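Putative cytochrome P450 120 (Synechocystis sp., PDB 2VE3) binds heme and retinoic acid and, as a member of the cytochrome P450 family, probably acts as a heme-dependent monooxygenase. Local coordinates at residues R115-Y120 with K394-L399; P122-I127 with F152-T157; L289-T294 with A405-Q410. All coordinates share one frame; numbering follows the deposited sequence.

Contact 1: residues R115-Y120 with K394-L399; sequences RTLDSY and KEFARL. With HEM (protoporphyrin IX containing Fe), chain C.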
loop_
_atom_site.group_PDB
_atom_site.type_symbol
_atom_site.label_atom_id
_atom_site.label_comp_id
_atom_site.label_asym_id
_atom_site.label_seq_id
_atom_site.Cartn_x
_atom_site.Cartn_y
_atom_site.Cartn_z
ATOM N N ARG A 115 3.502 -15.019 15.034
ATOM C CA ARG A 115 2.475 -15.506 15.958
ATOM C C ARG A 115 1.371 -14.488 16.235
ATOM O O ARG A 115 0.230 -14.869 16.448
ATOM C CB ARG A 115 3.094 -16.016 17.269
ATOM C CG ARG A 115 3.670 -17.428 17.161
ATOM C CD ARG A 115 4.234 -17.917 18.488
ATOM N NE ARG A 115 5.403 -17.143 18.920
ATOM C CZ ARG A 115 5.792 -17.009 20.187
ATOM N NH1 ARG A 115 5.103 -17.590 21.169
ATOM N NH2 ARG A 115 6.867 -16.284 20.478
ATOM N N THR A 116 1.713 -13.205 16.232
ATOM C CA THR A 116 0.729 -12.131 16.464
ATOM C C THR A 116 -0.239 -12.035 15.281
ATOM O O THR A 116 -1.414 -11.703 15.445
ATOM C CB THR A 116 1.412 -10.756 16.674
ATOM O OG1 THR A 116 2.349 -10.840 17.754
ATOM C CG2 THR A 116 0.380 -9.650 16.981
ATOM N N LEU A 117 0.278 -12.317 14.092
ATOM C CA LEU A 117 -0.537 -12.369 12.890
ATOM C C LEU A 117 -1.498 -13.557 12.946
ATOM O O LEU A 117 -2.668 -13.436 12.582
ATOM C CB LEU A 117 0.358 -12.459 11.655
ATOM C CG LEU A 117 1.284 -11.283 11.363
ATOM C CD1 LEU A 117 2.090 -11.610 10.131
ATOM C CD2 LEU A 117 0.518 -9.968 11.184
ATOM N N ASP A 118 -0.988 -14.699 13.416
ATOM C CA ASP A 118 -1.796 -15.897 13.612
ATOM C C ASP A 118 -2.990 -15.605 14.524
ATOM O O ASP A 118 -4.099 -16.082 14.277
ATOM C CB ASP A 118 -0.938 -17.029 14.186
ATOM C CG ASP A 118 0.048 -17.617 13.166
ATOM O OD1 ASP A 118 0.261 -17.026 12.083
ATOM O OD2 ASP A 118 0.621 -18.690 13.459
ATOM N N SER A 119 -2.766 -14.790 15.555
ATOM C CA SER A 119 -3.834 -14.397 16.479
ATOM C C SER A 119 -4.829 -13.393 15.904
ATOM O O SER A 119 -5.913 -13.219 16.462
ATOM C CB SER A 119 -3.259 -13.878 17.811
ATOM O OG SER A 119 -2.561 -12.656 17.658
ATOM N N TYR A 120 -4.473 -12.736 14.797
ATOM C CA TYR A 120 -5.388 -11.800 14.123
ATOM C C TYR A 120 -6.519 -12.515 13.373
ATOM O O TYR A 120 -7.593 -11.948 13.160
ATOM C CB TYR A 120 -4.628 -10.895 13.146
ATOM C CG TYR A 120 -3.840 -9.749 13.760
ATOM C CD1 TYR A 120 -4.201 -9.192 14.989
ATOM C CD2 TYR A 120 -2.757 -9.184 13.077
ATOM C CE1 TYR A 120 -3.483 -8.118 15.541
ATOM C CE2 TYR A 120 -2.036 -8.111 13.613
ATOM C CZ TYR A 120 -2.402 -7.585 14.845
ATOM O OH TYR A 120 -1.700 -6.526 15.381
ATOM N N LYS A 394 4.017 -5.816 5.429
ATOM C CA LYS A 394 3.825 -6.720 4.281
ATOM C C LYS A 394 3.127 -8.054 4.591
ATOM O O LYS A 394 2.354 -8.547 3.783
ATOM C CB LYS A 394 5.127 -6.918 3.503
ATOM C CG LYS A 394 6.159 -7.776 4.157
ATOM C CD LYS A 394 7.442 -7.746 3.323
ATOM C CE LYS A 394 8.565 -8.586 3.949
ATOM N NZ LYS A 394 9.873 -8.227 3.333
ATOM N N GLU A 395 3.387 -8.621 5.767
ATOM C CA GLU A 395 2.783 -9.909 6.146
ATOM C C GLU A 395 1.354 -9.778 6.686
ATOM O O GLU A 395 0.555 -10.702 6.539
ATOM C CB GLU A 395 3.687 -10.700 7.111
ATOM C CG GLU A 395 5.100 -10.972 6.583
ATOM C CD GLU A 395 5.133 -11.866 5.346
ATOM O OE1 GLU A 395 4.376 -12.861 5.289
ATOM O OE2 GLU A 395 5.929 -11.581 4.427
ATOM N N PHE A 396 1.033 -8.649 7.312
ATOM C CA PHE A 396 -0.359 -8.290 7.537
ATOM C C PHE A 396 -1.138 -8.218 6.218
ATOM O O PHE A 396 -2.247 -8.737 6.133
ATOM C CB PHE A 396 -0.500 -6.958 8.274
ATOM C CG PHE A 396 -1.924 -6.615 8.607
ATOM C CD1 PHE A 396 -2.503 -7.071 9.789
ATOM C CD2 PHE A 396 -2.710 -5.905 7.706
ATOM C CE1 PHE A 396 -3.834 -6.774 10.098
ATOM C CE2 PHE A 396 -4.044 -5.601 7.998
ATOM C CZ PHE A 396 -4.614 -6.040 9.197
ATOM N N ALA A 397 -0.562 -7.536 5.220
ATOM C CA ALA A 397 -1.142 -7.436 3.883
ATOM C C ALA A 397 -1.364 -8.812 3.261
ATOM O O ALA A 397 -2.448 -9.072 2.727
ATOM C CB ALA A 397 -0.261 -6.611 2.986
ATOM N N ARG A 398 -0.328 -9.672 3.313
ATOM C CA ARG A 398 -0.373 -10.996 2.666
ATOM C C ARG A 398 -1.371 -11.904 3.340
ATOM O O ARG A 398 -2.076 -12.655 2.656
ATOM C CB ARG A 398 1.001 -11.680 2.624
ATOM C CG ARG A 398 1.874 -11.204 1.491
ATOM C CD ARG A 398 3.313 -11.686 1.641
ATOM N NE ARG A 398 4.063 -11.408 0.425
ATOM C CZ ARG A 398 5.351 -11.095 0.372
ATOM N NH1 ARG A 398 6.072 -11.001 1.487
ATOM N NH2 ARG A 398 5.919 -10.864 -0.806
ATOM N N LEU A 399 -1.414 -11.830 4.679
ATOM C CA LEU A 399 -2.440 -12.499 5.472
ATOM C C LEU A 399 -3.857 -12.155 5.004
ATOM O O LEU A 399 -4.641 -13.058 4.705
ATOM C CB LEU A 399 -2.310 -12.142 6.960
ATOM C CG LEU A 399 -3.340 -12.801 7.882
ATOM C CD1 LEU A 399 -3.027 -14.277 8.039
ATOM C CD2 LEU A 399 -3.355 -12.124 9.241
HETATM C CHA HEM C . 6.302 1.135 3.570
HETATM C CHB HEM C . 3.851 -0.996 -0.048
HETATM C CHC HEM C . 0.587 -2.692 3.136
HETATM C CHD HEM C . 2.682 -0.133 6.648
HETATM C C1A HEM C . 5.953 0.701 2.297
HETATM C C2A HEM C . 6.666 0.940 1.055
HETATM C C3A HEM C . 5.986 0.330 0.064
HETATM C C4A HEM C . 4.817 -0.285 0.642
HETATM C CMA HEM C . 6.331 0.294 -1.436
HETATM C CAA HEM C . 8.003 1.708 0.928
HETATM C CBA HEM C . 7.809 3.189 0.619
HETATM C CGA HEM C . 9.170 3.848 0.694
HETATM O O1A HEM C . 10.048 3.476 -0.138
HETATM O O2A HEM C . 9.374 4.736 1.575
HETATM C C1B HEM C . 2.780 -1.675 0.503
HETATM C C2B HEM C . 1.869 -2.570 -0.196
HETATM C C3B HEM C . 0.970 -3.046 0.690
HETATM C C4B HEM C . 1.284 -2.459 1.966
HETATM C CMB HEM C . 1.964 -2.902 -1.702
HETATM C CAB HEM C . -0.233 -4.019 0.462
HETATM C CBB HEM C . -0.204 -5.042 -0.407
HETATM C C1C HEM C . 0.880 -2.197 4.385
HETATM C C2C HEM C . 0.200 -2.521 5.622
HETATM C C3C HEM C . 0.777 -1.815 6.604
HETATM C C4C HEM C . 1.836 -1.006 5.998
HETATM C CMC HEM C . -0.961 -3.544 5.761
HETATM C CAC HEM C . 0.430 -1.848 8.120
HETATM C CBC HEM C . -0.673 -1.299 8.642
HETATM C C1D HEM C . 3.787 0.510 6.128
HETATM C C2D HEM C . 4.549 1.503 6.837
HETATM C C3D HEM C . 5.678 1.911 5.883
HETATM C C4D HEM C . 5.497 1.097 4.697
HETATM C CMD HEM C . 4.269 2.044 8.263
HETATM C CAD HEM C . 6.797 2.951 6.124
HETATM C CBD HEM C . 8.098 2.194 6.382
HETATM C CGD HEM C . 9.226 3.159 6.659
HETATM O O1D HEM C . 10.286 2.679 7.134
HETATM O O2D HEM C . 9.092 4.396 6.420
HETATM N NA HEM C . 4.837 -0.045 2.005
HETATM N NB HEM C . 2.382 -1.617 1.820
HETATM N NC HEM C . 1.868 -1.261 4.642
HETATM N ND HEM C . 4.376 0.282 4.880
HETATM FE FE HEM C . 3.492 -0.923 3.392
#
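Leu-117 meets the first turns of helix 394-411 with both of its methyl groups: CD1 lies 3.5 Å from Glu-395 CB, and CD2 stands 4.1 Å from Phe-396 CA and, near its plane, at the edge of the Phe-396 ring. Leu-399 CD2 comes to 3.7 Å from Leu-117 O. Tyr-120 CD2 reaches Phe-396 CD1 at 3.9 Å, in the plane of the phenylalanine ring and at its edge; the two rings are turned 81° against each other, with centroids 5.9 Å apart. Phe-396 holds its CG anti to the backbone N (chi1 -176°), and from there the ring spans two neighbours, CD1 facing the tyrosine and CD2 lying 3.5 Å from the heme methyl CMC. One residue on, Ala-397 CB touches HEM CAB at 3.6 Å. In the next shell Phe-112, Leu-158 and Phe-159 pack on Phe-396, while Glu-395 turns its carboxylate to Arg-398, with which it forms a salt bridge, NH1 to OE2, in the guanidinium plane. No hydrogen bond joins the two segments. The contact is therefore an apolar one, linking segment 115-120 to the porphyrin rim through the helix that follows Cys-391, by similarity the axial ligand of the heme iron.

Contact 2: residues P122-I127 with F152-T157; sequences PKMDGI and FDVAAT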
loop_
_atom_site.group_PDB
_atom_site.type_symbol
_atom_site.label_atom_id
_atom_site.label_comp_id
_atom_site.label_asym_id
_atom_site.label_seq_id
_atom_site.Cartn_x
_atom_site.Cartn_y
_atom_site.Cartn_z
ATOM N N PRO A 122 -9.029 -15.069 13.608
ATOM C CA PRO A 122 -10.445 -15.239 13.960
ATOM C C PRO A 122 -11.307 -13.983 13.724
ATOM O O PRO A 122 -12.370 -14.086 13.107
ATOM C CB PRO A 122 -10.393 -15.588 15.454
ATOM C CG PRO A 122 -9.066 -16.224 15.637
ATOM C CD PRO A 122 -8.144 -15.497 14.714
ATOM N N LYS A 123 -10.851 -12.821 14.198
ATOM C CA LYS A 123 -11.593 -11.569 14.006
ATOM C C LYS A 123 -11.584 -11.155 12.549
ATOM O O LYS A 123 -12.581 -10.628 12.049
ATOM C CB LYS A 123 -11.032 -10.410 14.849
ATOM C CG LYS A 123 -11.339 -10.436 16.352
ATOM C CD LYS A 123 -10.383 -11.380 17.061
ATOM C CE LYS A 123 -8.952 -11.173 16.570
ATOM N NZ LYS A 123 -8.249 -12.458 16.376
ATOM N N MET A 124 -10.450 -11.376 11.883
ATOM C CA MET A 124 -10.315 -11.030 10.468
ATOM C C MET A 124 -11.252 -11.857 9.604
ATOM O O MET A 124 -11.928 -11.318 8.752
ATOM C CB MET A 124 -8.878 -11.188 9.963
ATOM C CG MET A 124 -8.717 -10.693 8.519
ATOM S SD MET A 124 -7.131 -11.060 7.764
ATOM C CE MET A 124 -6.027 -10.048 8.749
ATOM N N ASP A 125 -11.277 -13.163 9.841
ATOM C CA ASP A 125 -12.146 -14.078 9.109
ATOM C C ASP A 125 -13.628 -13.819 9.400
ATOM O O ASP A 125 -14.473 -13.976 8.522
ATOM C CB ASP A 125 -11.770 -15.528 9.432
ATOM C CG ASP A 125 -12.508 -16.540 8.563
ATOM O OD1 ASP A 125 -12.717 -16.273 7.357
ATOM O OD2 ASP A 125 -12.867 -17.613 9.086
ATOM N N GLY A 126 -13.926 -13.425 10.639
ATOM C CA GLY A 126 -15.281 -13.065 11.042
ATOM C C GLY A 126 -15.772 -11.806 10.343
ATOM O O GLY A 126 -16.931 -11.737 9.930
ATOM N N ILE A 127 -14.896 -10.807 10.211
ATOM C CA ILE A 127 -15.245 -9.584 9.472
ATOM C C ILE A 127 -15.412 -9.921 7.987
ATOM O O ILE A 127 -16.369 -9.480 7.344
ATOM C CB ILE A 127 -14.200 -8.440 9.661
ATOM C CG1 ILE A 127 -14.208 -7.926 11.104
ATOM C CG2 ILE A 127 -14.480 -7.271 8.707
ATOM C CD1 ILE A 127 -12.875 -7.328 11.575
ATOM N N PHE A 152 -11.245 -1.140 5.932
ATOM C CA PHE A 152 -11.212 -0.219 7.081
ATOM C C PHE A 152 -11.652 -0.936 8.353
ATOM O O PHE A 152 -10.993 -0.819 9.382
ATOM C CB PHE A 152 -12.032 1.069 6.877
ATOM C CG PHE A 152 -11.881 2.053 8.021
ATOM C CD1 PHE A 152 -10.688 2.748 8.200
ATOM C CD2 PHE A 152 -12.890 2.221 8.951
ATOM C CE1 PHE A 152 -10.521 3.624 9.284
ATOM C CE2 PHE A 152 -12.735 3.094 10.028
ATOM C CZ PHE A 152 -11.554 3.792 10.190
ATOM N N ASP A 153 -12.757 -1.675 8.271
ATOM C CA ASP A 153 -13.275 -2.459 9.391
ATOM C C ASP A 153 -12.268 -3.440 9.977
ATOM O O ASP A 153 -12.215 -3.597 11.186
ATOM C CB ASP A 153 -14.536 -3.226 8.983
ATOM C CG ASP A 153 -15.796 -2.390 9.099
ATOM O OD1 ASP A 153 -15.698 -1.142 9.026
ATOM O OD2 ASP A 153 -16.884 -2.989 9.252
ATOM N N VAL A 154 -11.501 -4.113 9.116
ATOM C CA VAL A 154 -10.480 -5.065 9.563
ATOM C C VAL A 154 -9.354 -4.313 10.289
ATOM O O VAL A 154 -8.909 -4.731 11.364
ATOM C CB VAL A 154 -9.922 -5.903 8.383
ATOM C CG1 VAL A 154 -8.761 -6.770 8.807
ATOM C CG2 VAL A 154 -11.006 -6.792 7.792
ATOM N N ALA A 155 -8.922 -3.200 9.696
ATOM C CA ALA A 155 -7.805 -2.441 10.196
ATOM C C ALA A 155 -8.167 -1.791 11.528
ATOM O O ALA A 155 -7.404 -1.906 12.489
ATOM C CB ALA A 155 -7.352 -1.407 9.181
ATOM N N ALA A 156 -9.331 -1.140 11.592
ATOM C CA ALA A 156 -9.778 -0.506 12.843
ATOM C C ALA A 156 -9.909 -1.558 13.937
ATOM O O ALA A 156 -9.427 -1.369 15.053
ATOM C CB ALA A 156 -11.083 0.244 12.641
ATOM N N THR A 157 -10.519 -2.687 13.585
ATOM C CA THR A 157 -10.726 -3.801 14.514
ATOM C C THR A 157 -9.435 -4.397 15.070
ATOM O O THR A 157 -9.277 -4.489 16.287
ATOM C CB THR A 157 -11.592 -4.913 13.876
ATOM O OG1 THR A 157 -12.881 -4.374 13.581
ATOM C CG2 THR A 157 -11.754 -6.131 14.806
#
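Ile-127 carries most of this interface, spreading its branches over Asp-153, Val-154 and Thr-157 of helix 143-159. With chi1 at -67°, CG2 is anti to the backbone N and meets Val-154 CG2 at 3.6 Å, while CG1 sends CD1 the other way, tip to tip with Thr-157. There CD1 lies 3.6 Å from Thr-157 CB and about equally far from OG1 and CG2, so it rests against the whole branched end. The threonine's rotation is fixed within its own helix: OG1 stands anti to its carbonyl carbon and donates to Asp-153 O one turn earlier at 2.6 Å, an oxygen that also accepts from Thr-157 N. Val-154 uses its second methyl on Met-124, whose CG is 3.9 Å from Val-154 CG1; the thioether chain then runs on extended until it bends at chi3 (-67°). Lys-123 adds its CB against Thr-157 CG2 at 4.3 Å, its NZ turning back to Ser-119 O, and Asp-153 OD2 is hydrogen-bonded to Tyr-131 OH. The short segments run nearly antiparallel, at 155° with axes 9.8 Å apart, and pair helix 121-137 with helix 143-159. Helix 394-411 lies against both, Leu-399 and Leu-403 touching Met-124 and Glu-400 touching Val-154.

Contact 3: residues L289-T294 with A405-Q410; sequences LSQELT and ATRLIQ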
loop_
_atom_site.group_PDB
_atom_site.type_symbol
_atom_site.label_atom_id
_atom_site.label_comp_id
_atom_site.label_asym_id
_atom_site.label_seq_id
_atom_site.Cartn_x
_atom_site.Cartn_y
_atom_site.Cartn_z
ATOM N N LEU A 289 -11.254 -27.288 3.903
ATOM C CA LEU A 289 -11.857 -26.156 4.606
ATOM C C LEU A 289 -13.251 -26.556 5.087
ATOM O O LEU A 289 -13.763 -27.630 4.737
ATOM C CB LEU A 289 -11.954 -24.925 3.693
ATOM C CG LEU A 289 -10.667 -24.294 3.143
ATOM C CD1 LEU A 289 -10.953 -23.446 1.922
ATOM C CD2 LEU A 289 -9.965 -23.471 4.205
ATOM N N SER A 290 -13.848 -25.695 5.907
ATOM C CA SER A 290 -15.257 -25.791 6.281
ATOM C C SER A 290 -15.607 -24.361 6.637
ATOM O O SER A 290 -15.620 -23.477 5.768
ATOM C CB SER A 290 -15.449 -26.714 7.489
ATOM O OG SER A 290 -14.891 -27.998 7.263
ATOM N N GLN A 291 -15.879 -24.130 7.916
ATOM C CA GLN A 291 -15.556 -22.841 8.505
ATOM C C GLN A 291 -14.182 -22.967 9.161
ATOM O O GLN A 291 -13.473 -21.972 9.334
ATOM C CB GLN A 291 -16.638 -22.357 9.475
ATOM C CG GLN A 291 -17.438 -21.167 8.933
ATOM C CD GLN A 291 -18.005 -21.405 7.534
ATOM O OE1 GLN A 291 -19.040 -22.052 7.371
ATOM N NE2 GLN A 291 -17.330 -20.868 6.522
ATOM N N GLU A 292 -13.816 -24.207 9.492
ATOM C CA GLU A 292 -12.492 -24.541 10.015
ATOM C C GLU A 292 -11.385 -24.079 9.063
ATOM O O GLU A 292 -11.123 -24.713 8.032
ATOM C CB GLU A 292 -12.387 -26.042 10.277
ATOM N N LEU A 293 -10.758 -22.958 9.424
ATOM C CA LEU A 293 -9.645 -22.381 8.672
ATOM C C LEU A 293 -8.638 -21.759 9.649
ATOM O O LEU A 293 -8.945 -20.763 10.314
ATOM C CB LEU A 293 -10.160 -21.329 7.674
ATOM C CG LEU A 293 -9.209 -20.736 6.622
ATOM C CD1 LEU A 293 -9.975 -19.912 5.595
ATOM C CD2 LEU A 293 -8.095 -19.902 7.243
ATOM N N THR A 294 -7.446 -22.350 9.727
ATOM C CA THR A 294 -6.386 -21.878 10.626
ATOM C C THR A 294 -5.248 -21.191 9.886
ATOM O O THR A 294 -5.174 -21.232 8.664
ATOM C CB THR A 294 -5.776 -23.034 11.451
ATOM O OG1 THR A 294 -5.861 -24.252 10.705
ATOM C CG2 THR A 294 -6.506 -23.196 12.777
ATOM N N ALA A 405 -8.964 -14.017 -0.431
ATOM C CA ALA A 405 -8.898 -14.781 -1.656
ATOM C C ALA A 405 -9.516 -16.158 -1.418
ATOM O O ALA A 405 -10.304 -16.640 -2.245
ATOM C CB ALA A 405 -7.453 -14.914 -2.102
ATOM N N THR A 406 -9.176 -16.748 -0.272
ATOM C CA THR A 406 -9.601 -18.091 0.090
ATOM C C THR A 406 -11.103 -18.166 0.328
ATOM O O THR A 406 -11.788 -18.970 -0.285
ATOM C CB THR A 406 -8.795 -18.632 1.315
ATOM O OG1 THR A 406 -7.428 -18.839 0.939
ATOM C CG2 THR A 406 -9.373 -19.952 1.826
ATOM N N ARG A 407 -11.616 -17.320 1.210
ATOM C CA ARG A 407 -13.055 -17.310 1.501
ATOM C C ARG A 407 -13.938 -16.929 0.321
ATOM O O ARG A 407 -15.059 -17.431 0.199
ATOM C CB ARG A 407 -13.365 -16.414 2.691
ATOM C CG ARG A 407 -12.848 -16.941 4.002
ATOM C CD ARG A 407 -13.389 -18.320 4.308
ATOM N NE ARG A 407 -13.282 -18.600 5.732
ATOM C CZ ARG A 407 -13.444 -19.793 6.296
ATOM N NH1 ARG A 407 -13.704 -20.860 5.549
ATOM N NH2 ARG A 407 -13.320 -19.911 7.620
ATOM N N LEU A 408 -13.443 -16.040 -0.538
ATOM C CA LEU A 408 -14.205 -15.605 -1.699
ATOM C C LEU A 408 -14.304 -16.716 -2.743
ATOM O O LEU A 408 -15.386 -16.986 -3.262
ATOM C CB LEU A 408 -13.605 -14.338 -2.317
ATOM C CG LEU A 408 -14.241 -13.861 -3.635
ATOM C CD1 LEU A 408 -15.703 -13.471 -3.472
ATOM C CD2 LEU A 408 -13.436 -12.723 -4.267
ATOM N N ILE A 409 -13.181 -17.360 -3.040
ATOM C CA ILE A 409 -13.171 -18.416 -4.049
ATOM C C ILE A 409 -13.885 -19.699 -3.583
ATOM O O ILE A 409 -14.564 -20.356 -4.371
ATOM C CB ILE A 409 -11.742 -18.662 -4.617
ATOM C CG1 ILE A 409 -11.378 -17.507 -5.555
ATOM C CG2 ILE A 409 -11.662 -20.003 -5.372
ATOM C CD1 ILE A 409 -9.969 -17.534 -6.112
ATOM N N GLN A 410 -13.753 -20.048 -2.301
ATOM C CA GLN A 410 -14.439 -21.245 -1.784
ATOM C C GLN A 410 -15.970 -21.134 -1.830
ATOM O O GLN A 410 -16.666 -22.134 -2.037
ATOM C CB GLN A 410 -13.926 -21.654 -0.391
ATOM C CG GLN A 410 -14.501 -20.878 0.778
ATOM C CD GLN A 410 -14.251 -21.542 2.125
ATOM O OE1 GLN A 410 -13.461 -21.052 2.929
ATOM N NE2 GLN A 410 -14.930 -22.659 2.379
#
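Arg-407 reaches from segment 405-410 of helix 394-411 into the loop 289-294, ending on backbone carbonyls. From CB the chain bends at chi2 (-57°), then straightens and carries CD to 4.0 Å from Leu-293 CD1. That methyl continues under the flat group: it is 3.6 Å from NE and 3.5 Å from CZ of Arg-407, over the centre of one guanidinium face. On the opposite face Gln-291 NE2 sits toward the rim, with the amide plane turned 47° from the guanidinium. NE points to OD1 of Asp-125, on helix 121-137, and NH2 forms the salt bridge with OD2, so the carboxylate meets the guanidinium through both oxygens. NH2 also donates to Gln-291 O at 2.7 Å with an N-H...O angle of 158°, the acceptor lying in the guanidinium plane. NH1 donates to Gln-410 OE1 at 2.6 Å, again near that plane, and weakly to Ser-290 O at 3.3 Å. Leu-289 CD1 lies 3.6 Å from Gln-410 OE1 and 3.8 Å from Thr-406 CG2, a methyl that Leu-293 CD1 also touches. The bonds at NE, NH1 and NH2 hold the guanidinium in place while Leu-293 covers one face and Gln-291 NE2 borders the other, and Asp-125 probably offsets its charge. Both loop acceptors are backbone oxygens, so the grip, mainly through Gln-291 O and weakly through Ser-290 O, is on the chain's course rather than a side chain.

Overall arrangement
From the N terminus, residues 115-120 supply the first half of contact 1 and helix 121-137 follows directly with that of contact 2. Contact 2 closes first, after 24 intervening residues, by the return of helix 143-159, and so lies within the much longer loop that contact 1 closes at helix 394-411. Contact 3 opens later, at loop 289-294, and closes farther along that same helix; its span therefore crosses that of contact 1 but follows contact 2 in series. Contacts 1 and 2 touch through Leu-399 CD2 and Met-124 CE, 3.4 Å apart, and contacts 2 and 3 through the carboxylate of Asp-125. Helix 394-411 thus joins the heme side to the outlying loop.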